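Local coordinates for protein glutamyl-tRNA(Gln) amidotransferase subunit B, mitochondrial (Saccharomyces cerevisiae, PDB 4N0H) that serves as the B subunit of a three-chain mitochondrial amidotransferase assembly and belongs to the GatB/GatE family, at residues Glu66-Ala71 / Arg109-Gly114; Leu78-Asn83 / Leu136-Glu141; Asp97-Tyr102 / Asn163-Pro168; Lys182-Phe187 / Ser234-Ile239; Ala186-Tyr191 / Gly208-Asp213. All blocks are in the same frame, centred on the assembly; numbering follows the deposited sequence.

Contact 1: residues Glu66-Ala71 / Arg109-Gly114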
# COMPACT_ATOMS: atom_id res chain seq x y z
N GLU B 66 -9.54 -14.57 14.69
CA GLU B 66 -10.22 -14.66 15.98
C GLU B 66 -10.99 -13.37 16.29
O GLU B 66 -12.02 -13.40 16.96
CB GLU B 66 -9.23 -14.99 17.10
CG GLU B 66 -9.91 -15.41 18.40
CD GLU B 66 -8.94 -15.92 19.45
OE1 GLU B 66 -9.33 -16.83 20.22
OE2 GLU B 66 -7.79 -15.43 19.50
N ALA B 67 -10.49 -12.25 15.78
CA ALA B 67 -11.18 -10.97 15.95
C ALA B 67 -12.51 -10.96 15.20
O ALA B 67 -13.49 -10.36 15.65
CB ALA B 67 -10.30 -9.81 15.50
N ILE B 68 -12.55 -11.62 14.05
CA ILE B 68 -13.80 -11.80 13.31
C ILE B 68 -14.80 -12.63 14.12
O ILE B 68 -15.98 -12.29 14.21
CB ILE B 68 -13.58 -12.48 11.96
CG1 ILE B 68 -12.78 -11.58 11.01
CG2 ILE B 68 -14.91 -12.87 11.31
CD1 ILE B 68 -12.55 -12.22 9.66
N LEU B 69 -14.32 -13.72 14.70
CA LEU B 69 -15.18 -14.60 15.49
C LEU B 69 -15.78 -13.84 16.67
O LEU B 69 -16.98 -13.93 16.94
CB LEU B 69 -14.40 -15.82 15.98
CG LEU B 69 -15.14 -16.80 16.89
CD1 LEU B 69 -16.26 -17.49 16.12
CD2 LEU B 69 -14.19 -17.82 17.49
N PHE B 70 -14.93 -13.09 17.37
CA PHE B 70 -15.36 -12.32 18.53
C PHE B 70 -16.39 -11.28 18.11
O PHE B 70 -17.41 -11.11 18.76
CB PHE B 70 -14.17 -11.63 19.22
CG PHE B 70 -13.37 -12.54 20.11
CD1 PHE B 70 -13.44 -13.92 19.99
CD2 PHE B 70 -12.54 -12.01 21.09
CE1 PHE B 70 -12.70 -14.75 20.81
CE2 PHE B 70 -11.79 -12.84 21.93
CZ PHE B 70 -11.87 -14.21 21.78
N ALA B 71 -16.12 -10.59 17.00
CA ALA B 71 -17.06 -9.59 16.50
C ALA B 71 -18.40 -10.22 16.07
O ALA B 71 -19.46 -9.61 16.19
CB ALA B 71 -16.45 -8.79 15.37
N ARG B 109 -16.93 1.14 6.01
CA ARG B 109 -17.72 -0.09 6.01
C ARG B 109 -17.51 -0.88 7.30
O ARG B 109 -16.65 -1.75 7.37
CB ARG B 109 -17.39 -0.96 4.80
CG ARG B 109 -17.57 -0.25 3.46
CD ARG B 109 -17.62 -1.26 2.32
NE ARG B 109 -18.67 -2.26 2.54
CZ ARG B 109 -19.94 -2.09 2.18
NH1 ARG B 109 -20.33 -0.97 1.59
NH2 ARG B 109 -20.82 -3.05 2.43
N PRO B 110 -18.32 -0.58 8.33
CA PRO B 110 -18.20 -1.23 9.64
C PRO B 110 -18.60 -2.70 9.58
O PRO B 110 -19.31 -3.12 8.66
CB PRO B 110 -19.17 -0.42 10.51
CG PRO B 110 -20.16 0.15 9.55
CD PRO B 110 -19.37 0.44 8.30
N PHE B 111 -18.14 -3.47 10.56
CA PHE B 111 -18.42 -4.90 10.63
C PHE B 111 -19.92 -5.21 10.69
O PHE B 111 -20.40 -6.13 10.04
CB PHE B 111 -17.71 -5.54 11.83
CG PHE B 111 -17.84 -7.05 11.87
CD1 PHE B 111 -18.84 -7.66 12.62
CD2 PHE B 111 -16.97 -7.85 11.15
CE1 PHE B 111 -18.96 -9.04 12.66
CE2 PHE B 111 -17.08 -9.24 11.18
CZ PHE B 111 -18.08 -9.83 11.93
N ALA B 112 -20.65 -4.43 11.49
CA ALA B 112 -22.09 -4.63 11.65
C ALA B 112 -22.82 -3.32 11.90
O ALA B 112 -22.22 -2.33 12.32
CB ALA B 112 -22.37 -5.61 12.79
N ARG B 113 -24.12 -3.32 11.63
CA ARG B 113 -24.95 -2.16 11.89
C ARG B 113 -26.25 -2.59 12.55
O ARG B 113 -26.67 -3.75 12.44
CB ARG B 113 -25.23 -1.40 10.60
CG ARG B 113 -24.04 -0.60 10.07
CD ARG B 113 -24.33 0.02 8.71
NE ARG B 113 -24.12 -0.92 7.61
CZ ARG B 113 -24.66 -0.79 6.40
NH1 ARG B 113 -25.45 0.24 6.13
NH2 ARG B 113 -24.41 -1.69 5.46
N GLY B 114 -26.90 -1.65 13.24
CA GLY B 114 -28.14 -1.94 13.92
C GLY B 114 -27.91 -2.76 15.17
O GLY B 114 -26.79 -2.86 15.67
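F111, at the break in strand 102-120, reaches out and lays its ring against helix 65-78, where A71 and I68, one turn apart, receive it. The methyl of A71 sits over one ring face, CB lying 3.8 Å from the F111 centroid and 15° off the ring normal, displaced a little toward the rim. That is a CH-pi contact, and its shortest carbon pair is A71 CB to F111 CE1 at 3.7 Å. With CG of F111 anti to the backbone N (chi1 -174°), the ring swings off its own backbone and onto the helix. Plain apolar packing adds a looser touch, I68 CG2 standing 4.2 Å from F111 CE2.

Backbone oxygens make up the third kind of contact. A71 O comes to 3.6 Å from F111 CE1, and I68 O approaches F111 CZ obliquely at 4.0 Å. No hydrogen bond links the two segments; A71 O instead accepts one from the hydroxyl of S75, a turn further along the helix. M72 and S75 also touch the ring, so F111 fits against one side of this helix, while I68 also packs on L110 of the subunit F chain.

At the bulge, F111 is hydrogen-bonded through its backbone to N83 and A112 to L138, and F111 and A112 both face L138: a classic beta bulge in a long antiparallel strand covered by a helix.

Contact 2: residues Leu78-Asn83 / Leu136-Glu141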
# COMPACT_ATOMS: atom_id res chain seq x y z
N LEU B 78 -26.29 -8.81 20.02
CA LEU B 78 -26.97 -7.52 19.92
C LEU B 78 -28.10 -7.54 18.90
O LEU B 78 -28.93 -6.62 18.86
CB LEU B 78 -25.98 -6.42 19.55
CG LEU B 78 -24.81 -6.15 20.49
CD1 LEU B 78 -23.87 -5.15 19.85
CD2 LEU B 78 -25.28 -5.66 21.85
N GLY B 79 -28.14 -8.57 18.06
CA GLY B 79 -29.09 -8.62 16.97
C GLY B 79 -28.71 -7.66 15.85
O GLY B 79 -29.56 -7.16 15.12
N SER B 80 -27.41 -7.39 15.72
CA SER B 80 -26.93 -6.48 14.68
C SER B 80 -26.95 -7.17 13.32
O SER B 80 -26.88 -8.39 13.24
CB SER B 80 -25.51 -6.02 15.00
OG SER B 80 -25.44 -5.43 16.29
N GLN B 81 -27.04 -6.38 12.26
CA GLN B 81 -26.89 -6.91 10.91
C GLN B 81 -25.43 -6.85 10.48
O GLN B 81 -24.85 -5.77 10.35
CB GLN B 81 -27.77 -6.17 9.91
CG GLN B 81 -27.33 -6.37 8.46
CD GLN B 81 -28.46 -6.21 7.47
OE1 GLN B 81 -29.45 -6.93 7.52
NE2 GLN B 81 -28.31 -5.26 6.55
N VAL B 82 -24.83 -8.02 10.28
CA VAL B 82 -23.45 -8.10 9.84
C VAL B 82 -23.34 -7.64 8.40
O VAL B 82 -24.09 -8.10 7.54
CB VAL B 82 -22.89 -9.53 9.96
CG1 VAL B 82 -21.49 -9.61 9.38
CG2 VAL B 82 -22.91 -9.98 11.42
N ASN B 83 -22.41 -6.72 8.14
CA ASN B 83 -22.21 -6.18 6.80
C ASN B 83 -21.78 -7.28 5.83
O ASN B 83 -20.94 -8.12 6.17
CB ASN B 83 -21.16 -5.07 6.83
CG ASN B 83 -21.44 -3.98 5.82
OD1 ASN B 83 -22.14 -4.19 4.83
ND2 ASN B 83 -20.89 -2.79 6.07
N LEU B 136 -25.88 1.90 16.66
CA LEU B 136 -25.64 2.44 15.33
C LEU B 136 -24.79 1.45 14.54
O LEU B 136 -25.20 0.96 13.49
CB LEU B 136 -24.90 3.78 15.43
CG LEU B 136 -25.04 4.85 14.33
CD1 LEU B 136 -24.00 5.94 14.54
CD2 LEU B 136 -24.93 4.28 12.92
N GLN B 137 -23.60 1.17 15.05
CA GLN B 137 -22.67 0.29 14.36
C GLN B 137 -21.61 -0.30 15.28
O GLN B 137 -21.48 0.08 16.45
CB GLN B 137 -21.99 1.05 13.22
CG GLN B 137 -21.14 2.22 13.69
CD GLN B 137 -20.68 3.09 12.55
OE1 GLN B 137 -19.51 3.45 12.46
NE2 GLN B 137 -21.61 3.45 11.67
N LEU B 138 -20.85 -1.23 14.72
CA LEU B 138 -19.88 -2.02 15.45
C LEU B 138 -18.63 -2.09 14.56
O LEU B 138 -18.73 -2.51 13.41
CB LEU B 138 -20.47 -3.41 15.66
CG LEU B 138 -19.99 -4.38 16.73
CD1 LEU B 138 -21.17 -5.25 17.15
CD2 LEU B 138 -18.86 -5.24 16.20
N GLN B 139 -17.49 -1.64 15.07
CA GLN B 139 -16.27 -1.56 14.26
C GLN B 139 -15.07 -2.26 14.90
O GLN B 139 -14.89 -2.19 16.11
CB GLN B 139 -15.88 -0.10 14.00
CG GLN B 139 -16.89 0.70 13.19
CD GLN B 139 -16.44 2.14 12.94
OE1 GLN B 139 -15.48 2.61 13.56
NE2 GLN B 139 -17.11 2.82 12.03
N ILE B 140 -14.25 -2.92 14.09
CA ILE B 140 -13.00 -3.49 14.56
C ILE B 140 -11.88 -2.51 14.24
O ILE B 140 -11.82 -1.98 13.12
CB ILE B 140 -12.69 -4.84 13.89
CG1 ILE B 140 -13.82 -5.84 14.15
CG2 ILE B 140 -11.35 -5.39 14.37
CD1 ILE B 140 -13.80 -7.03 13.21
N GLU B 141 -11.00 -2.24 15.20
CA GLU B 141 -9.88 -1.34 14.95
C GLU B 141 -8.65 -1.61 15.82
O GLU B 141 -8.73 -2.30 16.83
CB GLU B 141 -10.32 0.12 15.09
CG GLU B 141 -10.81 0.49 16.47
CD GLU B 141 -11.33 1.91 16.53
OE1 GLU B 141 -11.20 2.55 17.59
OE2 GLU B 141 -11.88 2.38 15.51
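L138, on strand 130-142, points its side chain at L78 and S80, where helix 65-78 ends and the chain turns into strand 81-82. The helix finishes in a Schellman motif: G79, at positive phi, is its C-prime residue, S80 N bonds back to S75 O and G79 N to L76 O. This turn leaves L78 and S80 both directed at the sheet.

L138 gives up the largest surface of the three. Its CG is anti to the backbone N (chi1 -160°), and its CD1 methyl meets CD1 of L78 at 3.8 Å, the two side chains crossing obliquely. L78 instead has CG anti to its carbonyl carbon (chi1 -60°). Around this pair L74, S75 and I170 close in on L138, and L172 and I117 on L78, so the two leucines join the end of the helix to the apolar face of the sheet. Just before L138 the strand is irregular: L136 and Q137 both face V173, a classic beta bulge.

S80 contributes the smallest share. Its hydroxyl is engaged with the backbone oxygen of G114 and merely brushes the leucine, S80 OG lying 4.4 Å from L138 CD1.

Contact 3: residues Asp97-Tyr102 / Asn163-Pro168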
# COMPACT_ATOMS: atom_id res chain seq x y z
N ASP B 97 2.95 7.11 19.68
CA ASP B 97 2.40 5.79 19.94
C ASP B 97 1.67 5.19 18.74
O ASP B 97 0.98 4.18 18.87
CB ASP B 97 1.50 5.79 21.19
CG ASP B 97 0.36 6.79 21.10
OD1 ASP B 97 -0.03 7.18 19.98
OD2 ASP B 97 -0.16 7.18 22.17
N GLN B 98 1.81 5.82 17.58
CA GLN B 98 1.21 5.33 16.33
C GLN B 98 2.28 5.09 15.26
O GLN B 98 2.49 5.93 14.37
CB GLN B 98 0.15 6.30 15.82
CG GLN B 98 -0.50 5.86 14.52
CD GLN B 98 -1.95 6.24 14.44
OE1 GLN B 98 -2.33 7.17 13.72
NE2 GLN B 98 -2.79 5.51 15.17
N PRO B 99 2.98 3.95 15.34
CA PRO B 99 4.19 3.70 14.54
C PRO B 99 4.00 3.72 13.01
O PRO B 99 4.94 4.09 12.31
CB PRO B 99 4.65 2.31 15.02
CG PRO B 99 3.43 1.69 15.64
CD PRO B 99 2.63 2.81 16.21
N GLN B 100 2.84 3.32 12.51
CA GLN B 100 2.60 3.36 11.07
C GLN B 100 2.34 4.78 10.54
O GLN B 100 2.55 5.06 9.35
CB GLN B 100 1.44 2.44 10.67
CG GLN B 100 1.86 0.99 10.38
CD GLN B 100 2.01 0.16 11.64
OE1 GLN B 100 1.63 0.59 12.74
NE2 GLN B 100 2.57 -1.04 11.50
N GLY B 101 1.89 5.68 11.41
CA GLY B 101 1.51 7.01 10.98
C GLY B 101 0.05 7.02 10.60
O GLY B 101 -0.48 8.01 10.08
N TYR B 102 -0.61 5.89 10.84
CA TYR B 102 -2.05 5.78 10.68
C TYR B 102 -2.58 4.63 11.52
O TYR B 102 -1.83 3.74 11.92
CB TYR B 102 -2.44 5.61 9.21
CG TYR B 102 -1.83 4.42 8.50
CD1 TYR B 102 -2.39 3.14 8.63
CD2 TYR B 102 -0.72 4.56 7.67
CE1 TYR B 102 -1.84 2.04 7.97
CE2 TYR B 102 -0.17 3.48 7.01
CZ TYR B 102 -0.73 2.22 7.16
OH TYR B 102 -0.18 1.15 6.50
N ASN B 163 3.87 -2.32 23.16
CA ASN B 163 3.25 -3.60 23.51
C ASN B 163 1.75 -3.58 23.21
O ASN B 163 1.19 -4.58 22.76
CB ASN B 163 3.46 -3.95 25.00
CG ASN B 163 4.82 -4.59 25.28
OD1 ASN B 163 5.52 -5.03 24.38
ND2 ASN B 163 5.18 -4.65 26.55
N ARG B 164 1.11 -2.44 23.45
CA ARG B 164 -0.34 -2.33 23.27
C ARG B 164 -0.72 -1.95 21.84
O ARG B 164 -1.88 -2.04 21.46
CB ARG B 164 -0.92 -1.33 24.27
CG ARG B 164 -2.44 -1.39 24.39
CD ARG B 164 -2.98 -0.24 25.23
NE ARG B 164 -2.93 1.03 24.51
CZ ARG B 164 -3.22 2.20 25.06
NH1 ARG B 164 -3.15 3.31 24.34
NH2 ARG B 164 -3.57 2.27 26.34
N SER B 165 0.25 -1.51 21.05
CA SER B 165 -0.02 -1.16 19.67
C SER B 165 -0.45 -2.42 18.92
O SER B 165 0.14 -3.48 19.11
CB SER B 165 1.22 -0.56 19.00
OG SER B 165 0.89 -0.01 17.74
N ASN B 166 -1.51 -2.29 18.12
CA ASN B 166 -2.02 -3.38 17.30
C ASN B 166 -2.86 -4.41 18.07
O ASN B 166 -3.25 -5.45 17.53
CB ASN B 166 -0.88 -4.04 16.51
CG ASN B 166 -1.38 -4.95 15.41
OD1 ASN B 166 -2.40 -4.69 14.79
ND2 ASN B 166 -0.65 -6.03 15.18
N VAL B 167 -3.16 -4.11 19.34
CA VAL B 167 -4.12 -4.90 20.11
C VAL B 167 -5.52 -4.68 19.50
O VAL B 167 -5.86 -3.57 19.12
CB VAL B 167 -4.10 -4.48 21.60
CG1 VAL B 167 -5.36 -4.94 22.35
CG2 VAL B 167 -2.82 -5.00 22.28
N PRO B 168 -6.33 -5.76 19.39
CA PRO B 168 -7.64 -5.59 18.76
C PRO B 168 -8.64 -4.87 19.65
O PRO B 168 -8.72 -5.14 20.85
CB PRO B 168 -8.12 -7.03 18.52
CG PRO B 168 -6.97 -7.92 18.88
CD PRO B 168 -6.09 -7.15 19.80
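S165 touches P99 where two loops, each folded into a beta turn, come side by side. Following the second loop from its start, N163 is tied down on its own side: its OD1 accepts from the backbone N of H47 and of H48, its ND2 donates to A44 O, and its carbonyl takes a bond from K29 NZ.

R164 opens a type II turn closed by V167 N to R164 O at 3.2 Å. Its side chain leans back toward the first loop, yet R164 NH1 stays 5.4 Å from D97 OD2, a separation at which opposite charges could attract but do not pair; NE is bonded to T144 O.

S165 carries the contact. With OG anti to the backbone N (chi1 -170°), the hydroxyl lies against one end of the proline ring, S165 OG being 3.6 Å from P99 CD and 3.7 Å from P99 CG. The proline carbons offer only van der Waals contact, and D97 O, 4.3 Å from S165 OG, makes no hydrogen bond either. P99 itself holds the second position of a type I turn, shut by G101 N to Q98 O at 3.0 Å, and a basic side chain of another protein chain packs on it.

N166 follows at positive phi, its OD1 gripped by Q142 NE2 and F31 N and its ND2 by D53 OD1. V167 then touches Q23 of strand 14-23, and P168 starts strand 168-174. The pair sits in the loops joining strand 89-92 to 102-120 and the hairpin strand 157-161 to 168-174.

Contact 4: residues Lys182-Phe187 / Ser234-Ile239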
# COMPACT_ATOMS: atom_id res chain seq x y z
N LYS B 182 -29.61 7.34 34.66
CA LYS B 182 -29.75 5.98 35.19
C LYS B 182 -29.67 4.97 34.05
O LYS B 182 -29.25 3.83 34.24
CB LYS B 182 -31.08 5.83 35.94
N GLN B 183 -30.09 5.40 32.86
CA GLN B 183 -30.03 4.56 31.68
C GLN B 183 -28.58 4.31 31.28
O GLN B 183 -28.19 3.19 30.97
CB GLN B 183 -30.79 5.20 30.52
CG GLN B 183 -32.29 5.30 30.76
CD GLN B 183 -32.99 6.12 29.69
OE1 GLN B 183 -32.35 6.69 28.81
NE2 GLN B 183 -34.32 6.19 29.77
N VAL B 184 -27.79 5.38 31.29
CA VAL B 184 -26.37 5.30 30.95
C VAL B 184 -25.64 4.32 31.86
O VAL B 184 -24.89 3.47 31.39
CB VAL B 184 -25.69 6.69 31.02
CG1 VAL B 184 -24.18 6.56 30.90
CG2 VAL B 184 -26.25 7.61 29.94
N ARG B 185 -25.88 4.43 33.16
CA ARG B 185 -25.26 3.54 34.14
C ARG B 185 -25.68 2.08 33.94
O ARG B 185 -24.84 1.18 34.00
CB ARG B 185 -25.58 4.00 35.57
CG ARG B 185 -25.26 2.95 36.63
CD ARG B 185 -25.37 3.52 38.05
NE ARG B 185 -24.15 4.20 38.47
CZ ARG B 185 -24.06 5.50 38.72
NH1 ARG B 185 -25.14 6.28 38.62
NH2 ARG B 185 -22.90 6.03 39.09
N ALA B 186 -26.96 1.85 33.70
CA ALA B 186 -27.49 0.50 33.52
C ALA B 186 -26.96 -0.16 32.24
O ALA B 186 -26.73 -1.36 32.21
CB ALA B 186 -29.01 0.51 33.53
N PHE B 187 -26.78 0.65 31.20
CA PHE B 187 -26.29 0.14 29.92
C PHE B 187 -24.83 -0.30 30.02
O PHE B 187 -24.47 -1.40 29.59
CB PHE B 187 -26.44 1.20 28.83
CG PHE B 187 -25.97 0.75 27.47
CD1 PHE B 187 -26.84 0.11 26.60
CD2 PHE B 187 -24.66 0.98 27.07
CE1 PHE B 187 -26.41 -0.30 25.35
CE2 PHE B 187 -24.22 0.57 25.82
CZ PHE B 187 -25.10 -0.07 24.96
N SER B 234 -16.98 9.00 36.77
CA SER B 234 -16.59 10.22 36.07
C SER B 234 -17.48 10.48 34.86
O SER B 234 -17.67 11.62 34.45
CB SER B 234 -15.13 10.14 35.63
OG SER B 234 -14.30 9.75 36.70
N ILE B 235 -18.01 9.41 34.28
CA ILE B 235 -18.89 9.53 33.13
C ILE B 235 -20.22 10.13 33.58
O ILE B 235 -20.72 11.08 32.99
CB ILE B 235 -19.16 8.16 32.48
CG1 ILE B 235 -17.89 7.31 32.48
CG2 ILE B 235 -19.68 8.33 31.07
CD1 ILE B 235 -18.04 5.97 31.79
N ILE B 236 -20.77 9.57 34.65
CA ILE B 236 -22.02 10.04 35.23
C ILE B 236 -21.94 11.50 35.66
O ILE B 236 -22.86 12.28 35.42
CB ILE B 236 -22.43 9.17 36.44
CG1 ILE B 236 -22.60 7.71 36.01
CG2 ILE B 236 -23.72 9.68 37.06
CD1 ILE B 236 -23.59 7.50 34.90
N ASN B 237 -20.82 11.88 36.27
CA ASN B 237 -20.64 13.25 36.75
C ASN B 237 -20.46 14.26 35.62
O ASN B 237 -21.01 15.36 35.67
CB ASN B 237 -19.46 13.33 37.73
CG ASN B 237 -19.71 12.55 39.01
OD1 ASN B 237 -20.84 12.16 39.29
ND2 ASN B 237 -18.66 12.33 39.78
N ALA B 238 -19.68 13.89 34.61
CA ALA B 238 -19.47 14.76 33.46
C ALA B 238 -20.78 15.01 32.73
O ALA B 238 -21.05 16.13 32.28
CB ALA B 238 -18.44 14.15 32.52
N ILE B 239 -21.60 13.97 32.62
CA ILE B 239 -22.91 14.07 31.98
C ILE B 239 -23.82 15.01 32.75
O ILE B 239 -24.47 15.88 32.17
CB ILE B 239 -23.58 12.69 31.84
CG1 ILE B 239 -22.86 11.85 30.78
CG2 ILE B 239 -25.05 12.83 31.47
CD1 ILE B 239 -23.43 10.46 30.62
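R185 spreads its flat guanidinium group beside I236, whose CG1 lies over one of its faces, R185 NH2 being 3.5 Å from I236 CG1. CD1 of the same isoleucine stands further out, above the rim of the group. The ring of F187 takes no part across the two segments and meets F178 edge-to-face.

The frame is a pair of nearly antiparallel helices, 181-197 and 232-248, packed next to each other on one layer of the fold. The axes of segments 182-187 and 234-239 approach to 10.3 Å with 160° between the N-to-C directions, and R185 and I236 have the closest CA atoms. R185 gets its guanidinium across the gap by an extended start, CG anti to the backbone N (chi1 166°), followed by a bend at chi3 (-84°); the two side chains then meet at about a right angle. The arginine lies at the solvent edge, so its apolar stem and the flat of its head roof the more deeply buried isoleucine.

Inside this roof the contact is purely aliphatic. I236 and V184 slide past each other in opposite directions, V184 CG1 to I236 CD1 measuring 4.2 Å. I181, a turn earlier on the first helix, touches both I236 and I239, and F178 packs on V184. Beneath, I235 and I239 rest on V214 of strand 210-218, so the second helix is seated on the sheet as well as on its partner. One turn along from I236, I239 meets V184 tip to tip, with I239 CD1 4.0 Å from V184 CG1 and 4.1 Å from V184 CG2.

Contact 5: residues Ala186-Tyr191 / Gly208-Asp213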
# COMPACT_ATOMS: atom_id res chain seq x y z
N ALA B 186 -26.96 1.85 33.70
CA ALA B 186 -27.49 0.50 33.52
C ALA B 186 -26.96 -0.16 32.24
O ALA B 186 -26.73 -1.36 32.21
CB ALA B 186 -29.01 0.51 33.53
N PHE B 187 -26.78 0.65 31.20
CA PHE B 187 -26.29 0.14 29.92
C PHE B 187 -24.83 -0.30 30.02
O PHE B 187 -24.47 -1.40 29.59
CB PHE B 187 -26.44 1.20 28.83
CG PHE B 187 -25.97 0.75 27.47
CD1 PHE B 187 -26.84 0.11 26.60
CD2 PHE B 187 -24.66 0.98 27.07
CE1 PHE B 187 -26.41 -0.30 25.35
CE2 PHE B 187 -24.22 0.57 25.82
CZ PHE B 187 -25.10 -0.07 24.96
N ILE B 188 -23.99 0.57 30.57
CA ILE B 188 -22.57 0.27 30.75
C ILE B 188 -22.40 -0.99 31.58
O ILE B 188 -21.57 -1.85 31.27
CB ILE B 188 -21.85 1.44 31.43
CG1 ILE B 188 -21.87 2.68 30.52
CG2 ILE B 188 -20.42 1.06 31.78
CD1 ILE B 188 -21.26 3.91 31.15
N LYS B 189 -23.21 -1.12 32.62
CA LYS B 189 -23.19 -2.28 33.50
C LYS B 189 -23.53 -3.56 32.74
O LYS B 189 -22.83 -4.57 32.87
CB LYS B 189 -24.17 -2.09 34.65
CG LYS B 189 -24.02 -3.10 35.78
CD LYS B 189 -25.26 -3.09 36.67
CE LYS B 189 -24.93 -3.58 38.07
NZ LYS B 189 -24.11 -2.58 38.82
N LYS B 190 -24.59 -3.52 31.95
CA LYS B 190 -25.02 -4.70 31.20
C LYS B 190 -24.06 -5.01 30.05
O LYS B 190 -23.80 -6.18 29.74
CB LYS B 190 -26.45 -4.54 30.67
CG LYS B 190 -26.98 -5.80 29.98
CD LYS B 190 -28.43 -5.66 29.55
CE LYS B 190 -29.34 -5.39 30.74
NZ LYS B 190 -30.76 -5.76 30.47
N TYR B 191 -23.55 -3.97 29.40
CA TYR B 191 -22.60 -4.18 28.31
C TYR B 191 -21.32 -4.85 28.83
O TYR B 191 -20.78 -5.74 28.17
CB TYR B 191 -22.26 -2.87 27.61
CG TYR B 191 -21.44 -3.07 26.36
CD1 TYR B 191 -21.92 -3.83 25.30
CD2 TYR B 191 -20.18 -2.50 26.23
CE1 TYR B 191 -21.18 -4.03 24.16
CE2 TYR B 191 -19.42 -2.68 25.08
CZ TYR B 191 -19.93 -3.45 24.05
OH TYR B 191 -19.20 -3.65 22.91
N GLY B 208 -8.57 -0.01 31.47
CA GLY B 208 -8.62 0.55 30.13
C GLY B 208 -9.05 -0.48 29.10
O GLY B 208 -9.09 -0.20 27.90
N ALA B 209 -9.39 -1.68 29.57
CA ALA B 209 -9.92 -2.73 28.70
C ALA B 209 -11.24 -2.29 28.08
O ALA B 209 -11.67 -2.83 27.06
CB ALA B 209 -10.11 -4.01 29.48
N MET B 210 -11.90 -1.33 28.72
CA MET B 210 -13.09 -0.69 28.19
C MET B 210 -12.99 0.82 28.40
O MET B 210 -12.56 1.27 29.46
CB MET B 210 -14.35 -1.25 28.85
CG MET B 210 -15.65 -0.59 28.43
SD MET B 210 -17.09 -1.48 29.08
CE MET B 210 -18.38 -0.27 28.86
N ARG B 211 -13.35 1.59 27.38
CA ARG B 211 -13.26 3.04 27.45
C ARG B 211 -14.55 3.64 26.90
O ARG B 211 -15.02 3.24 25.83
CB ARG B 211 -12.06 3.54 26.63
CG ARG B 211 -10.75 2.85 26.96
CD ARG B 211 -9.76 2.93 25.81
NE ARG B 211 -8.72 1.91 25.92
CZ ARG B 211 -7.90 1.56 24.93
NH1 ARG B 211 -8.01 2.14 23.75
NH2 ARG B 211 -6.99 0.62 25.13
N VAL B 212 -15.12 4.59 27.63
CA VAL B 212 -16.41 5.16 27.26
C VAL B 212 -16.34 6.66 26.96
O VAL B 212 -16.04 7.46 27.84
CB VAL B 212 -17.45 4.93 28.37
CG1 VAL B 212 -18.80 5.51 27.96
CG2 VAL B 212 -17.56 3.45 28.69
N ASP B 213 -16.60 7.02 25.71
CA ASP B 213 -16.80 8.41 25.34
C ASP B 213 -18.30 8.70 25.30
O ASP B 213 -19.10 7.79 25.08
CB ASP B 213 -16.19 8.72 23.98
CG ASP B 213 -14.68 8.58 23.97
OD1 ASP B 213 -14.05 8.75 25.04
OD2 ASP B 213 -14.12 8.31 22.88
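M210 runs out straight from its strand to I188 and Y191: CG is anti to the backbone N (chi1 176°) and the chain stays extended to its end, which delivers the CE methyl to the helix. There I188 offers the branch that stands anti to its own N, and M210 CE lies 3.8 Å from I188 CG2. Y191, one turn on, also has its CG anti to the backbone N, which carries the ring toward the strand; the edge of the ring meets the methyl. M210 CE sits in the ring plane, 3.9 Å from Y191 CD2, so it touches the rim and not the pi face. One methyl thus touches two side chains a turn apart on the helix.

Further along the strand, V212 makes a lighter touch, its CG1 4.3 Å from I188 CD1. M210 and V212 alternate with R211, whose side chain belongs to the sheet's other side. R211 NE donates to G208 O at 2.9 Å with an N-H...O angle of 145°, in the carbonyl plane but tilted from the guanidinium plane, tying the side chain back to the loop, while R211 NH2 forms a salt bridge with D143.

The axes of segments 186-191 and 210-213 pass 11.5 Å apart with 156° between their directions, helix 181-197 lying over the sheet. Y191 and M210 share I20 of strand 14-23, the neighbour to which R211 and D213 are bonded through their backbones; Y191 goes on to L172 of strand 168-174 and I117 of strand 102-120, and I235 of helix 232-248 packs on both I188 and V212.

Overall arrangement
All five contacts belong to the GatB/GatE catalytic domain, and most of them involve its large mixed beta-sheet. Contacts 1 and 2 are about 5 Å apart between centres, interleave along the chain and touch through backbone pairing of strands 81-82 and 102-120. Contact 3 also interleaves with them but sits in loops, its centre about 20 Å from that of contact 1. Contacts 4 and 5 follow later, centres about 10 Å apart; they share A186 and F187 on helix 181-197 and meet through I235. Contacts 1 and 4 fall on opposite sides of the chain's centre. Helix 65-78 packs on the sheet at one place, the pair 181-197 and 232-248 at another, so helices from distant parts of the chain are gathered round one sheet.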